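Long-range contacts in fibrillarin-like rRNA/tRNA 2'-O-methyltransferase (Aeropyrum pernix, PDB 4DF3), which probably methylates ribose 2'-hydroxyls of rRNA and tRNA, using S-adenosylmethionine as donor, at sites selected by a guide RNA: residues L151-A156 against M178-K183; E159-V164 against K202-G207; I182-I187 against D223-Y228. The protein carries 2 engineered substitutions. All coordinates share one frame; numbering follows the deposited sequence.

Interaction 1. Residues L151-A156 against M178-K183; sequences LYADVA and MLMAIK. With SAM (S-adenosylmethionine), chain C.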
ATOM      1  N   LEU A 151       6.773   2.610   5.689  1.00  6.55           N
ATOM      2  CA  LEU A 151       5.970   3.853   5.574  1.00  7.70           C
ATOM      3  C   LEU A 151       5.439   3.836   4.151  1.00  8.29           C
ATOM      4  O   LEU A 151       6.169   3.740   3.208  1.00  8.30           O
ATOM      5  CB  LEU A 151       6.842   5.075   5.845  1.00  7.98           C
ATOM      6  CG  LEU A 151       6.112   6.419   5.890  1.00 10.65           C
ATOM      7  CD1 LEU A 151       7.144   7.452   6.368  1.00 17.45           C
ATOM      8  CD2 LEU A 151       5.491   6.855   4.579  1.00 19.44           C
ATOM      9  N   TYR A 152       4.100   3.885   4.026  1.00  8.77           N
ATOM     10  CA  TYR A 152       3.472   3.882   2.752  1.00  8.68           C
ATOM     11  C   TYR A 152       2.690   5.208   2.655  1.00  9.73           C
ATOM     12  O   TYR A 152       1.930   5.559   3.578  1.00 12.44           O
ATOM     13  CB  TYR A 152       2.464   2.715   2.718  1.00  8.41           C
ATOM     14  CG  TYR A 152       1.794   2.582   1.341  1.00 10.24           C
ATOM     15  CD1 TYR A 152       2.337   1.758   0.352  1.00  9.76           C
ATOM     16  CD2 TYR A 152       0.592   3.299   1.051  1.00 11.19           C
ATOM     17  CE1 TYR A 152       1.688   1.650  -0.913  1.00  9.08           C
ATOM     18  CE2 TYR A 152      -0.064   3.191  -0.237  1.00 12.24           C
ATOM     19  CZ  TYR A 152       0.548   2.361  -1.194  1.00  9.46           C
ATOM     20  OH  TYR A 152      -0.077   2.200  -2.406  1.00 12.29           O
ATOM     21  N   ALA A 153       2.868   5.925   1.545  1.00  9.68           N
ATOM     22  CA  ALA A 153       2.316   7.301   1.456  1.00 10.29           C
ATOM     23  C   ALA A 153       1.561   7.441   0.168  1.00 11.54           C
ATOM     24  O   ALA A 153       2.124   7.227  -0.900  1.00 11.94           O
ATOM     25  CB  ALA A 153       3.422   8.365   1.569  1.00 11.01           C
ATOM     26  N   ASP A 154       0.297   7.832   0.276  1.00 12.37           N
ATOM     27  CA  ASP A 154      -0.515   8.154  -0.886  1.00 13.37           C
ATOM     28  C   ASP A 154      -1.508   9.241  -0.496  1.00 15.09           C
ATOM     29  O   ASP A 154      -2.688   8.965  -0.396  1.00 16.15           O
ATOM     30  CB  ASP A 154      -1.256   6.899  -1.375  1.00 11.60           C
ATOM     31  CG  ASP A 154      -2.008   7.127  -2.716  1.00 12.52           C
ATOM     32  OD1 ASP A 154      -2.811   6.240  -3.093  1.00 16.27           O
ATOM     33  OD2 ASP A 154      -1.848   8.211  -3.353  1.00 16.53           O
ATOM     34  N   VAL A 155      -1.029  10.441  -0.189  1.00 15.32           N
ATOM     35  CA  VAL A 155      -2.002  11.505   0.266  1.00 18.05           C
ATOM     36  C   VAL A 155      -2.543  12.415  -0.869  1.00 20.43           C
ATOM     37  O   VAL A 155      -3.472  13.250  -0.636  1.00 20.68           O
ATOM     38  CB  VAL A 155      -1.483  12.359   1.404  1.00 17.56           C
ATOM     39  CG1 VAL A 155      -1.307  11.464   2.694  1.00 16.44           C
ATOM     40  CG2 VAL A 155      -0.173  13.124   0.997  1.00 20.30           C
ATOM     41  N   ALA A 156      -2.008  12.222  -2.069  1.00 22.08           N
ATOM     42  CA  ALA A 156      -2.467  12.985  -3.259  1.00 25.89           C
ATOM     43  C   ALA A 156      -2.368  14.495  -2.984  1.00 28.07           C
ATOM     44  O   ALA A 156      -3.340  15.246  -3.163  1.00 30.57           O
ATOM     45  CB  ALA A 156      -3.914  12.595  -3.654  1.00 26.62           C
ATOM     46  N   MET A 178      10.104   2.598   2.357  1.00  7.91           N
ATOM     47  CA  MET A 178       9.199   3.727   2.117  1.00  8.37           C
ATOM     48  C   MET A 178       8.657   3.541   0.731  1.00  7.68           C
ATOM     49  O   MET A 178       9.437   3.396  -0.253  1.00  9.02           O
ATOM     50  CB  MET A 178      10.038   5.052   2.166  1.00  8.47           C
ATOM     51  CG  MET A 178       9.234   6.383   2.202  1.00  8.78           C
ATOM     52  SD  MET A 178       8.361   6.688   0.662  1.00 13.08           S
ATOM     53  CE  MET A 178       9.711   6.854  -0.435  1.00  9.66           C
ATOM     54  N   LEU A 179       7.331   3.421   0.625  1.00  6.70           N
ATOM     55  CA  LEU A 179       6.683   3.344  -0.674  1.00  8.76           C
ATOM     56  C   LEU A 179       5.839   4.591  -0.787  1.00  8.14           C
ATOM     57  O   LEU A 179       5.029   4.914   0.100  1.00  8.07           O
ATOM     58  CB  LEU A 179       5.773   2.117  -0.730  1.00  7.24           C
ATOM     59  CG  LEU A 179       6.524   0.771  -0.817  1.00  9.86           C
ATOM     60  CD1 LEU A 179       5.531  -0.370  -0.378  1.00  9.60           C
ATOM     61  CD2 LEU A 179       7.046   0.529  -2.275  1.00 16.17           C
ATOM     62  N   MET A 180       6.042   5.299  -1.884  1.00  9.05           N
ATOM     63  CA  MET A 180       5.330   6.614  -2.111  1.00  9.89           C
ATOM     64  C   MET A 180       4.683   6.640  -3.532  1.00 10.67           C
ATOM     65  O   MET A 180       5.361   6.431  -4.540  1.00 12.68           O
ATOM     66  CB  MET A 180       6.234   7.859  -1.913  1.00  9.93           C
ATOM     67  CG  MET A 180       5.376   9.147  -1.922  1.00 13.23           C
ATOM     68  SD  MET A 180       6.459  10.589  -1.672  1.00 16.00           S
ATOM     69  CE  MET A 180       7.076  10.989  -3.278  1.00 16.82           C
ATOM     70  N   ALA A 181       3.367   6.762  -3.583  1.00 10.30           N
ATOM     71  CA  ALA A 181       2.689   7.024  -4.860  1.00 11.07           C
ATOM     72  C   ALA A 181       2.875   8.499  -5.221  1.00 11.67           C
ATOM     73  O   ALA A 181       2.475   9.396  -4.472  1.00 15.39           O
ATOM     74  CB  ALA A 181       1.194   6.724  -4.715  1.00 11.96           C
ATOM     75  N   ILE A 182       3.429   8.749  -6.399  1.00 12.89           N
ATOM     76  CA  ILE A 182       3.726  10.093  -6.869  1.00 13.85           C
ATOM     77  C   ILE A 182       2.987  10.348  -8.210  1.00 14.28           C
ATOM     78  O   ILE A 182       2.946   9.448  -9.063  1.00 10.75           O
ATOM     79  CB  ILE A 182       5.289  10.258  -7.064  1.00 14.16           C
ATOM     80  CG1 ILE A 182       5.629  11.714  -7.405  1.00 13.44           C
ATOM     81  CG2 ILE A 182       5.883   9.308  -8.060  1.00 15.58           C
ATOM     82  CD1 ILE A 182       7.194  11.957  -7.389  1.00 17.49           C
ATOM     83  N   LYS A 183       2.452  11.568  -8.379  1.00 14.50           N
ATOM     84  CA  LYS A 183       1.907  11.969  -9.677  1.00 16.46           C
ATOM     85  C   LYS A 183       3.042  11.968 -10.649  1.00 14.25           C
ATOM     86  O   LYS A 183       4.073  12.594 -10.406  1.00 17.60           O
ATOM     87  CB  LYS A 183       1.299  13.374  -9.542  1.00 17.06           C
ATOM     88  CG  LYS A 183       0.159  13.613 -10.471  1.00 26.50           C
ATOM     89  CD  LYS A 183      -1.152  13.080  -9.837  1.00 34.11           C
ATOM     90  CE  LYS A 183      -2.437  13.290 -10.685  1.00 37.64           C
ATOM     91  NZ  LYS A 183      -2.532  14.539 -11.507  1.00 40.20           N
TER
HETATM   92  N   SAM C 301      -4.139   4.926  -0.278  1.00 16.17           N
HETATM   93  CA  SAM C 301      -5.578   4.767  -0.638  1.00 17.62           C
HETATM   94  C   SAM C 301      -5.718   3.404  -1.321  1.00 19.62           C
HETATM   95  O   SAM C 301      -4.784   2.930  -2.002  1.00 19.51           O
HETATM   96  OXT SAM C 301      -6.760   2.770  -1.193  1.00 20.72           O
HETATM   97  CB  SAM C 301      -6.085   5.882  -1.616  1.00 18.32           C
HETATM   98  CG  SAM C 301      -5.695   7.203  -0.973  1.00 19.69           C
HETATM   99  SD  SAM C 301      -6.594   8.669  -1.551  1.00 20.99           S
HETATM  100  CE  SAM C 301      -5.601   8.781  -3.062  1.00 14.88           C
HETATM  101  C5' SAM C 301      -5.791   9.991  -0.572  1.00 18.92           C
HETATM  102  C4' SAM C 301      -6.391  10.171   0.825  1.00 20.71           C
HETATM  103  O4' SAM C 301      -5.553  10.934   1.692  1.00 17.66           O
HETATM  104  C3' SAM C 301      -7.742  10.869   0.905  1.00 17.22           C
HETATM  105  O3' SAM C 301      -8.606   9.934   1.559  1.00 15.55           O
HETATM  106  C2' SAM C 301      -7.512  12.204   1.630  1.00 16.98           C
HETATM  107  O2' SAM C 301      -8.591  12.557   2.465  1.00 18.39           O
HETATM  108  C1' SAM C 301      -6.277  11.905   2.469  1.00 16.99           C
HETATM  109  N9  SAM C 301      -5.364  13.049   2.669  1.00 18.41           N
HETATM  110  C8  SAM C 301      -5.004  14.089   1.805  1.00 19.72           C
HETATM  111  N7  SAM C 301      -4.109  14.917   2.471  1.00 21.36           N
HETATM  112  C5  SAM C 301      -3.912  14.434   3.706  1.00 17.49           C
HETATM  113  C6  SAM C 301      -3.107  14.858   4.752  1.00 21.48           C
HETATM  114  N6  SAM C 301      -2.308  15.993   4.718  1.00 18.03           N
HETATM  115  N1  SAM C 301      -3.185  14.013   5.850  1.00 18.35           N
HETATM  116  C2  SAM C 301      -3.937  12.866   6.035  1.00 21.58           C
HETATM  117  N3  SAM C 301      -4.724  12.465   4.970  1.00 17.70           N
HETATM  118  C4  SAM C 301      -4.709  13.263   3.869  1.00 18.73           C
HETATM  119  O   HOH W   1      -0.329  10.419  -3.636  1.00 19.02           O

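Interaction 2. Residues E159-V164 against K202-G207; sequences EQAAIV and KTLMDG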
ATOM      1  N   GLU A 159       4.103  18.098  -2.851  1.00 26.74           N
ATOM      2  CA  GLU A 159       5.122  18.144  -1.792  1.00 24.96           C
ATOM      3  C   GLU A 159       4.881  17.075  -0.729  1.00 22.87           C
ATOM      4  O   GLU A 159       5.169  17.226   0.507  1.00 20.55           O
ATOM      5  CB  GLU A 159       5.269  19.570  -1.221  1.00 26.98           C
ATOM      6  CG  GLU A 159       5.959  20.540  -2.261  1.00 29.29           C
ATOM      7  CD  GLU A 159       6.155  21.952  -1.724  1.00 36.88           C
ATOM      8  OE1 GLU A 159       6.188  22.151  -0.496  1.00 36.43           O
ATOM      9  OE2 GLU A 159       6.292  22.892  -2.539  1.00 41.69           O
ATOM     10  N   GLN A 160       4.510  15.917  -1.259  1.00 20.21           N
ATOM     11  CA  GLN A 160       4.358  14.748  -0.430  1.00 19.21           C
ATOM     12  C   GLN A 160       5.696  14.269   0.145  1.00 18.93           C
ATOM     13  O   GLN A 160       5.717  13.737   1.303  1.00 17.67           O
ATOM     14  CB  GLN A 160       3.637  13.661  -1.233  1.00 18.54           C
ATOM     15  CG  GLN A 160       3.363  12.422  -0.407  1.00 18.28           C
ATOM     16  CD  GLN A 160       2.506  11.443  -1.141  1.00 21.96           C
ATOM     17  OE1 GLN A 160       1.647  10.827  -0.542  1.00 21.92           O
ATOM     18  NE2 GLN A 160       2.692  11.339  -2.469  1.00 27.67           N
ATOM     19  N   ALA A 161       6.812  14.476  -0.598  1.00 17.02           N
ATOM     20  CA  ALA A 161       8.083  13.956  -0.147  1.00 17.40           C
ATOM     21  C   ALA A 161       8.491  14.592   1.197  1.00 16.47           C
ATOM     22  O   ALA A 161       9.005  13.884   2.048  1.00 14.61           O
ATOM     23  CB  ALA A 161       9.173  14.085  -1.189  1.00 17.71           C
ATOM     24  N   ALA A 162       8.259  15.897   1.365  1.00 16.27           N
ATOM     25  CA  ALA A 162       8.513  16.573   2.668  1.00 15.22           C
ATOM     26  C   ALA A 162       7.680  15.969   3.790  1.00 13.84           C
ATOM     27  O   ALA A 162       8.195  15.806   4.885  1.00 13.28           O
ATOM     28  CB  ALA A 162       8.236  18.113   2.555  1.00 15.92           C
ATOM     29  N   ILE A 163       6.429  15.617   3.494  1.00 12.54           N
ATOM     30  CA  ILE A 163       5.547  14.982   4.516  1.00 12.93           C
ATOM     31  C   ILE A 163       6.142  13.615   4.862  1.00 13.07           C
ATOM     32  O   ILE A 163       6.216  13.218   6.066  1.00 12.51           O
ATOM     33  CB  ILE A 163       4.118  14.814   3.982  1.00 13.76           C
ATOM     34  CG1 ILE A 163       3.526  16.198   3.699  1.00 14.92           C
ATOM     35  CG2 ILE A 163       3.230  13.888   4.935  1.00 14.98           C
ATOM     36  CD1 ILE A 163       2.178  16.131   3.035  1.00 16.25           C
ATOM     37  N   VAL A 164       6.516  12.871   3.802  1.00  9.98           N
ATOM     38  CA  VAL A 164       7.189  11.567   4.024  1.00 14.17           C
ATOM     39  C   VAL A 164       8.420  11.674   4.891  1.00 12.74           C
ATOM     40  O   VAL A 164       8.563  10.868   5.863  1.00 12.92           O
ATOM     41  CB  VAL A 164       7.506  10.858   2.709  1.00 13.16           C
ATOM     42  CG1 VAL A 164       8.456   9.636   2.896  1.00 14.59           C
ATOM     43  CG2 VAL A 164       6.127  10.435   2.021  1.00 13.82           C
ATOM     44  N   LYS A 202      14.455  14.474  -4.999  1.00 20.53           N
ATOM     45  CA  LYS A 202      15.611  15.049  -4.331  1.00 23.02           C
ATOM     46  C   LYS A 202      15.304  15.247  -2.838  1.00 22.15           C
ATOM     47  O   LYS A 202      16.144  15.053  -1.988  1.00 23.33           O
ATOM     48  CB  LYS A 202      15.999  16.391  -4.981  1.00 24.94           C
ATOM     49  CG  LYS A 202      17.227  17.071  -4.318  1.00 28.02           C
ATOM     50  CD  LYS A 202      17.801  18.154  -5.321  1.00 37.65           C
ATOM     51  CE  LYS A 202      19.067  18.888  -4.853  1.00 39.51           C
ATOM     52  NZ  LYS A 202      18.873  19.593  -3.567  1.00 39.07           N
ATOM     53  N   THR A 203      14.066  15.615  -2.551  1.00 21.96           N
ATOM     54  CA  THR A 203      13.608  15.795  -1.151  1.00 20.20           C
ATOM     55  C   THR A 203      13.756  14.480  -0.395  1.00 19.92           C
ATOM     56  O   THR A 203      14.224  14.453   0.740  1.00 19.48           O
ATOM     57  CB  THR A 203      12.166  16.354  -1.165  1.00 20.35           C
ATOM     58  OG1 THR A 203      12.180  17.631  -1.814  1.00 20.18           O
ATOM     59  CG2 THR A 203      11.598  16.535   0.229  1.00 19.37           C
ATOM     60  N   LEU A 204      13.415  13.356  -1.051  1.00 19.81           N
ATOM     61  CA  LEU A 204      13.542  12.075  -0.405  1.00 19.36           C
ATOM     62  C   LEU A 204      15.022  11.797  -0.147  1.00 21.26           C
ATOM     63  O   LEU A 204      15.392  11.378   0.934  1.00 21.06           O
ATOM     64  CB  LEU A 204      12.914  10.935  -1.273  1.00 18.89           C
ATOM     65  CG  LEU A 204      11.397  11.100  -1.424  1.00 17.21           C
ATOM     66  CD1 LEU A 204      10.823  10.024  -2.406  1.00 17.95           C
ATOM     67  CD2 LEU A 204      10.677  10.920  -0.053  1.00 20.55           C
ATOM     68  N   MET A 205      15.854  12.047  -1.165  1.00 22.57           N
ATOM     69  CA  MET A 205      17.280  11.714  -1.103  1.00 24.96           C
ATOM     70  C   MET A 205      17.963  12.603  -0.086  1.00 24.82           C
ATOM     71  O   MET A 205      18.727  12.103   0.739  1.00 25.50           O
ATOM     72  CB  MET A 205      17.941  11.887  -2.460  1.00 24.25           C
ATOM     73  CG  MET A 205      17.237  11.097  -3.540  1.00 29.39           C
ATOM     74  SD  MET A 205      18.136  10.998  -5.094  1.00 34.61           S
ATOM     75  CE  MET A 205      18.237  12.673  -5.750  1.00 34.17           C
ATOM     76  N   ASP A 206      17.647  13.894  -0.128  1.00 27.02           N
ATOM     77  CA  ASP A 206      18.113  14.836   0.927  1.00 29.44           C
ATOM     78  C   ASP A 206      17.644  14.442   2.330  1.00 30.52           C
ATOM     79  O   ASP A 206      18.272  14.856   3.318  1.00 31.21           O
ATOM     80  CB  ASP A 206      17.716  16.325   0.662  1.00 30.83           C
ATOM     81  CG  ASP A 206      18.454  16.942  -0.527  1.00 32.40           C
ATOM     82  OD1 ASP A 206      19.442  16.347  -1.026  1.00 34.13           O
ATOM     83  OD2 ASP A 206      17.971  17.999  -1.012  1.00 37.70           O
ATOM     84  N   GLY A 207      16.535  13.688   2.433  1.00 29.36           N
ATOM     85  CA  GLY A 207      16.062  13.159   3.720  1.00 27.77           C
ATOM     86  C   GLY A 207      16.679  11.840   4.145  1.00 27.52           C
ATOM     87  O   GLY A 207      16.227  11.249   5.111  1.00 26.48           O
TER

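Interaction 3. Residues I182-I187 against D223-Y228; sequences IKARSI and DHAMIY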
ATOM      1  N   ILE A 182       3.429   8.749  -6.399  1.00 12.89           N
ATOM      2  CA  ILE A 182       3.726  10.093  -6.869  1.00 13.85           C
ATOM      3  C   ILE A 182       2.987  10.348  -8.210  1.00 14.28           C
ATOM      4  O   ILE A 182       2.946   9.448  -9.063  1.00 10.75           O
ATOM      5  CB  ILE A 182       5.289  10.258  -7.064  1.00 14.16           C
ATOM      6  CG1 ILE A 182       5.629  11.714  -7.405  1.00 13.44           C
ATOM      7  CG2 ILE A 182       5.883   9.308  -8.060  1.00 15.58           C
ATOM      8  CD1 ILE A 182       7.194  11.957  -7.389  1.00 17.49           C
ATOM      9  N   LYS A 183       2.452  11.568  -8.379  1.00 14.50           N
ATOM     10  CA  LYS A 183       1.907  11.969  -9.677  1.00 16.46           C
ATOM     11  C   LYS A 183       3.042  11.968 -10.649  1.00 14.25           C
ATOM     12  O   LYS A 183       4.073  12.594 -10.406  1.00 17.60           O
ATOM     13  CB  LYS A 183       1.299  13.374  -9.542  1.00 17.06           C
ATOM     14  CG  LYS A 183       0.159  13.613 -10.471  1.00 26.50           C
ATOM     15  CD  LYS A 183      -1.152  13.080  -9.837  1.00 34.11           C
ATOM     16  CE  LYS A 183      -2.437  13.290 -10.685  1.00 37.64           C
ATOM     17  NZ  LYS A 183      -2.532  14.539 -11.507  1.00 40.20           N
ATOM     18  N   ALA A 184       2.895  11.231 -11.750  1.00 13.26           N
ATOM     19  CA  ALA A 184       3.930  11.082 -12.705  1.00 14.52           C
ATOM     20  C   ALA A 184       3.340  10.608 -14.038  1.00 15.76           C
ATOM     21  O   ALA A 184       2.379   9.830 -14.075  1.00 14.61           O
ATOM     22  CB  ALA A 184       5.005   9.998 -12.243  1.00 13.14           C
ATOM     23  N   ARG A 185       3.920  11.115 -15.124  1.00 16.58           N
ATOM     24  CA  ARG A 185       3.570  10.628 -16.474  1.00 16.17           C
ATOM     25  C   ARG A 185       4.508   9.511 -16.858  1.00 15.25           C
ATOM     26  O   ARG A 185       5.577   9.379 -16.293  1.00 12.82           O
ATOM     27  CB  ARG A 185       3.699  11.759 -17.478  1.00 18.24           C
ATOM     28  CG  ARG A 185       2.634  12.846 -17.285  1.00 22.48           C
ATOM     29  CD  ARG A 185       3.060  14.211 -17.942  1.00 31.73           C
ATOM     30  NE  ARG A 185       4.390  14.644 -17.477  1.00 37.57           N
ATOM     31  CZ  ARG A 185       5.061  15.692 -17.957  1.00 40.27           C
ATOM     32  NH1 ARG A 185       4.521  16.450 -18.908  1.00 43.49           N
ATOM     33  NH2 ARG A 185       6.271  15.985 -17.485  1.00 40.63           N
ATOM     34  N   SER A 186       4.130   8.702 -17.858  1.00 13.19           N
ATOM     35  CA  SER A 186       5.001   7.609 -18.214  1.00 13.43           C
ATOM     36  C   SER A 186       6.407   8.205 -18.498  1.00 13.58           C
ATOM     37  O   SER A 186       7.434   7.603 -18.065  1.00 13.44           O
ATOM     38  CB  SER A 186       4.453   6.901 -19.437  1.00 14.30           C
ATOM     39  OG  SER A 186       5.200   5.705 -19.612  1.00 22.73           O
ATOM     40  N   ILE A 187       6.450   9.334 -19.220  1.00 14.81           N
ATOM     41  CA  ILE A 187       7.739   9.948 -19.631  1.00 15.77           C
ATOM     42  C   ILE A 187       8.617  10.406 -18.457  1.00 16.48           C
ATOM     43  O   ILE A 187       9.841  10.428 -18.568  1.00 16.34           O
ATOM     44  CB  ILE A 187       7.590  11.089 -20.593  1.00 18.20           C
ATOM     45  CG1 ILE A 187       6.769  12.259 -19.979  1.00 15.82           C
ATOM     46  CG2 ILE A 187       6.925  10.572 -21.893  1.00 21.70           C
ATOM     47  CD1 ILE A 187       6.939  13.551 -20.910  1.00 22.34           C
ATOM     48  N   ASP A 223      -1.742   8.014 -14.082  1.00 14.24           N
ATOM     49  CA  ASP A 223      -1.189   9.279 -13.642  1.00 14.27           C
ATOM     50  C   ASP A 223      -0.191   9.202 -12.482  1.00 13.62           C
ATOM     51  O   ASP A 223       0.187  10.230 -11.978  1.00 14.62           O
ATOM     52  CB  ASP A 223      -2.307  10.241 -13.269  1.00 14.76           C
ATOM     53  CG  ASP A 223      -3.187  10.525 -14.430  1.00 15.94           C
ATOM     54  OD1 ASP A 223      -2.638  10.576 -15.533  1.00 20.32           O
ATOM     55  OD2 ASP A 223      -4.403  10.652 -14.267  1.00 18.93           O
ATOM     56  N   HIS A 224       0.236   8.010 -12.096  1.00 11.67           N
ATOM     57  CA  HIS A 224       1.118   7.834 -10.918  1.00 11.63           C
ATOM     58  C   HIS A 224       2.220   6.808 -11.162  1.00 12.04           C
ATOM     59  O   HIS A 224       2.039   5.892 -12.000  1.00 10.33           O
ATOM     60  CB  HIS A 224       0.301   7.385  -9.688  1.00 11.98           C
ATOM     61  CG  HIS A 224      -0.632   8.436  -9.181  1.00 14.45           C
ATOM     62  ND1 HIS A 224      -1.910   8.604  -9.666  1.00 14.64           N
ATOM     63  CD2 HIS A 224      -0.481   9.339  -8.174  1.00 15.65           C
ATOM     64  CE1 HIS A 224      -2.500   9.599  -9.005  1.00 18.80           C
ATOM     65  NE2 HIS A 224      -1.665  10.028  -8.068  1.00 16.33           N
ATOM     66  N   ALA A 225       3.303   6.926 -10.403  1.00 10.90           N
ATOM     67  CA  ALA A 225       4.327   5.907 -10.319  1.00 11.58           C
ATOM     68  C   ALA A 225       4.397   5.542  -8.848  1.00 10.60           C
ATOM     69  O   ALA A 225       3.974   6.316  -7.978  1.00 10.42           O
ATOM     70  CB  ALA A 225       5.693   6.537 -10.781  1.00 11.56           C
ATOM     71  N   MET A 226       4.997   4.420  -8.552  1.00 10.54           N
ATOM     72  CA  MET A 226       5.356   4.038  -7.176  1.00  9.94           C
ATOM     73  C   MET A 226       6.854   4.123  -6.932  1.00  9.83           C
ATOM     74  O   MET A 226       7.638   3.463  -7.654  1.00 11.87           O
ATOM     75  CB  MET A 226       4.809   2.623  -6.954  1.00  8.62           C
ATOM     76  CG  MET A 226       5.067   2.064  -5.453  1.00  8.76           C
ATOM     77  SD  MET A 226       4.026   3.037  -4.320  1.00 11.89           S
ATOM     78  CE  MET A 226       2.432   2.226  -4.678  1.00 11.72           C
ATOM     79  N   ILE A 227       7.243   4.962  -5.960  1.00  9.46           N
ATOM     80  CA  ILE A 227       8.665   5.115  -5.639  1.00 12.06           C
ATOM     81  C   ILE A 227       8.922   4.191  -4.445  1.00  9.57           C
ATOM     82  O   ILE A 227       8.131   4.188  -3.505  1.00 10.55           O
ATOM     83  CB  ILE A 227       8.965   6.548  -5.196  1.00 12.20           C
ATOM     84  CG1 ILE A 227       8.838   7.488  -6.398  1.00 15.22           C
ATOM     85  CG2 ILE A 227      10.441   6.633  -4.627  1.00 11.37           C
ATOM     86  CD1 ILE A 227       8.747   8.932  -5.970  1.00 18.82           C
ATOM     87  N   TYR A 228      10.017   3.424  -4.506  1.00 10.60           N
ATOM     88  CA  TYR A 228      10.385   2.518  -3.422  1.00 11.16           C
ATOM     89  C   TYR A 228      11.793   2.893  -2.930  1.00 11.28           C
ATOM     90  O   TYR A 228      12.751   2.944  -3.730  1.00 12.74           O
ATOM     91  CB  TYR A 228      10.331   1.052  -3.957  1.00  9.83           C
ATOM     92  CG  TYR A 228      10.911   0.031  -3.079  1.00 12.36           C
ATOM     93  CD1 TYR A 228      10.787   0.105  -1.691  1.00  9.62           C
ATOM     94  CD2 TYR A 228      11.538  -1.101  -3.636  1.00 14.83           C
ATOM     95  CE1 TYR A 228      11.280  -0.879  -0.854  1.00 12.30           C
ATOM     96  CE2 TYR A 228      12.059  -2.107  -2.813  1.00 12.81           C
ATOM     97  CZ  TYR A 228      11.947  -1.992  -1.411  1.00 13.05           C
ATOM     98  OH  TYR A 228      12.440  -3.001  -0.579  1.00 12.83           O
TER

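Interaction 1. Residues L151-A156 against M178-K183
The ring of Tyr-152 meets Leu-179 in two ways. Leu-179 CD1 lies at the ring edge, in its plane. Leu-179 CB approaches obliquely, 3.6 Å from Tyr-152 CD1. The amino nitrogen N of the bound S-adenosylmethionine also sits at the edge, near the ring plane. Outside the segments Tyr-83 meets the ring with its plane tilted by about 50°. Tyr-152 CG is anti to the backbone N (chi1 -177°), which swings the CD1 side of the ring up to the Leu-179 side chain. Behind these side chains the strands run parallel. Leu-179 N donates to Leu-151 O at 2.9 Å. Ala-153 N donates to Leu-179 O at 2.8 Å, and Ala-181 N donates to Ala-153 O at 3.0 Å. These are neighbouring central strands of the Rossmann-like methyltransferase sheet, joined by a beta-alpha-beta crossover through helix 160-171. On the other face Ala-153 CB rests on Met-180 CG, and helix 160-171 packs over both. Where strand 151-153 ends, the chain turns into the cofactor site. Asp-154 OD1 accepts a weak bond from the cofactor N at 3.4 Å, but its stronger partner is Lys-61. Asp-154 OD2 accepts from a water at 2.7 Å. That water also donates to Ala-181 O and accepts from Ala-156 N, so it ties the loop after strand 148-153 to the end of strand 176-183. With an alanine in place of Asp-154, Lys-61 and the cofactor N would probably lose a carboxylate partner, and the water one of its acceptors. Val-155 lies against the adenine, with its CB 3.8 Å from the cofactor N7.

Interaction 2. Residues E159-V164 against K202-G207
Thr-203 and Leu-204, which both touch segment 159-164, offer their carbonyls to one donor. Gly-207 N bonds to Thr-203 O at 3.0 Å and weakly to Leu-204 O at the same distance. This closes the last turn of helix 195-206. Ala-161 is the centre of the contact. Its CB points toward the other helix and meets two side chains at once. Leu-204 CD2 lies 3.7 Å from Ala-161 CB, and Thr-203 CG2 comes just as close. The Thr-203 methyl also sits 3.6 Å from Ala-162 N. The first torsion of Thr-203 (chi1 -62°) sets OG1 beside its own backbone N, where it bonds to Arg-199 O. CG2 is thereby turned toward Ala-161. One turn further along helix 160-171, Val-164 CG1 touches Leu-204 CD2 at 3.9 Å, the side chains meeting at an angle. The two helices are neighbours on one side of the Rossmann-like sheet. Their short segments run nearly parallel, 20° apart, with axes 8.7 Å from each other. Val-164 and Leu-204 both continue down onto Met-178 of strand 176-183. Away from the interface Lys-202 NZ makes a salt bridge with Asp-206 OD2. Ala-161 N donates to Glu-200 OE1, just before segment 202-207, a polar tie between the two helices. Between the segments the contact is mainly aliphatic, with one methyl on a backbone nitrogen, so the fit rests on shape and burial, not on bond direction.

Interaction 3. Residues I182-I187 against D223-Y228
Ile-182 CG1 is anti to the backbone N (chi1 -174°), which places CG2 between N and the carbonyl carbon and turns it toward Ile-227 and Ala-225. The bend of Lys-183 at chi2 (85°) brings its CD back beside the His-224 ring, at an oblique approach. Both residues end strand 176-183, where it pairs antiparallel with strand 224-229. This last strand is the reversed one of the methyltransferase sheet, set between strands 176-183 and 211-216. Ile-182 and Ala-225 form a hydrogen-bonded pair. Ile-182 N donates to Ala-225 O at 3.0 Å, and Ala-225 N donates to Ile-182 O at 2.9 Å. On the face they share, Ile-182 CG2 lies 3.6 Å from Ile-227 CD1. Ala-184 CB meets Ala-225 CB at 3.8 Å. Helix 195-206 covers this face, with Tyr-197 touching both Ile-182 and Ala-184. Lys-183 and His-224 form the next, non-hydrogen-bonded pair, and their side chains diverge at the root. Further out Lys-183 CD lies 3.6 Å from His-224 NE2. The other ring nitrogen, ND1, is hydrogen-bonded to Asp-221 OD1, which is likely to limit the ring's rotation. Lys-183 also runs alongside Asp-223, but NZ and OD2 stay 5.1 Å apart and form no salt bridge. The pairing ends at Ala-184 N, which bonds to Asp-223 O at 2.9 Å from above the carbonyl plane, 42° out of it.

How the interactions relate
Interactions 1 and 3 lie on the two flanks of strand 176-183 and share Ile-182 and Lys-183. Interaction 1 is the deep core, parallel and fully buried, leading into the cofactor site. Interaction 3 is partly buried, antiparallel, and frays into charged side chains. Interaction 2 joins two helices on the same sheet and relies on apolar side chains where the others use backbone bonds. Its centre lies about 18 Å from that of the chain, against 8 and 15 Å for interactions 1 and 3; Ala-162 and Thr-203 are partly exposed over a buried inner side. Gln-160 bonds to Val-155 N and Ala-181 O of interaction 1. Toward interaction 3 the link is looser, Leu-204 against Ile-227.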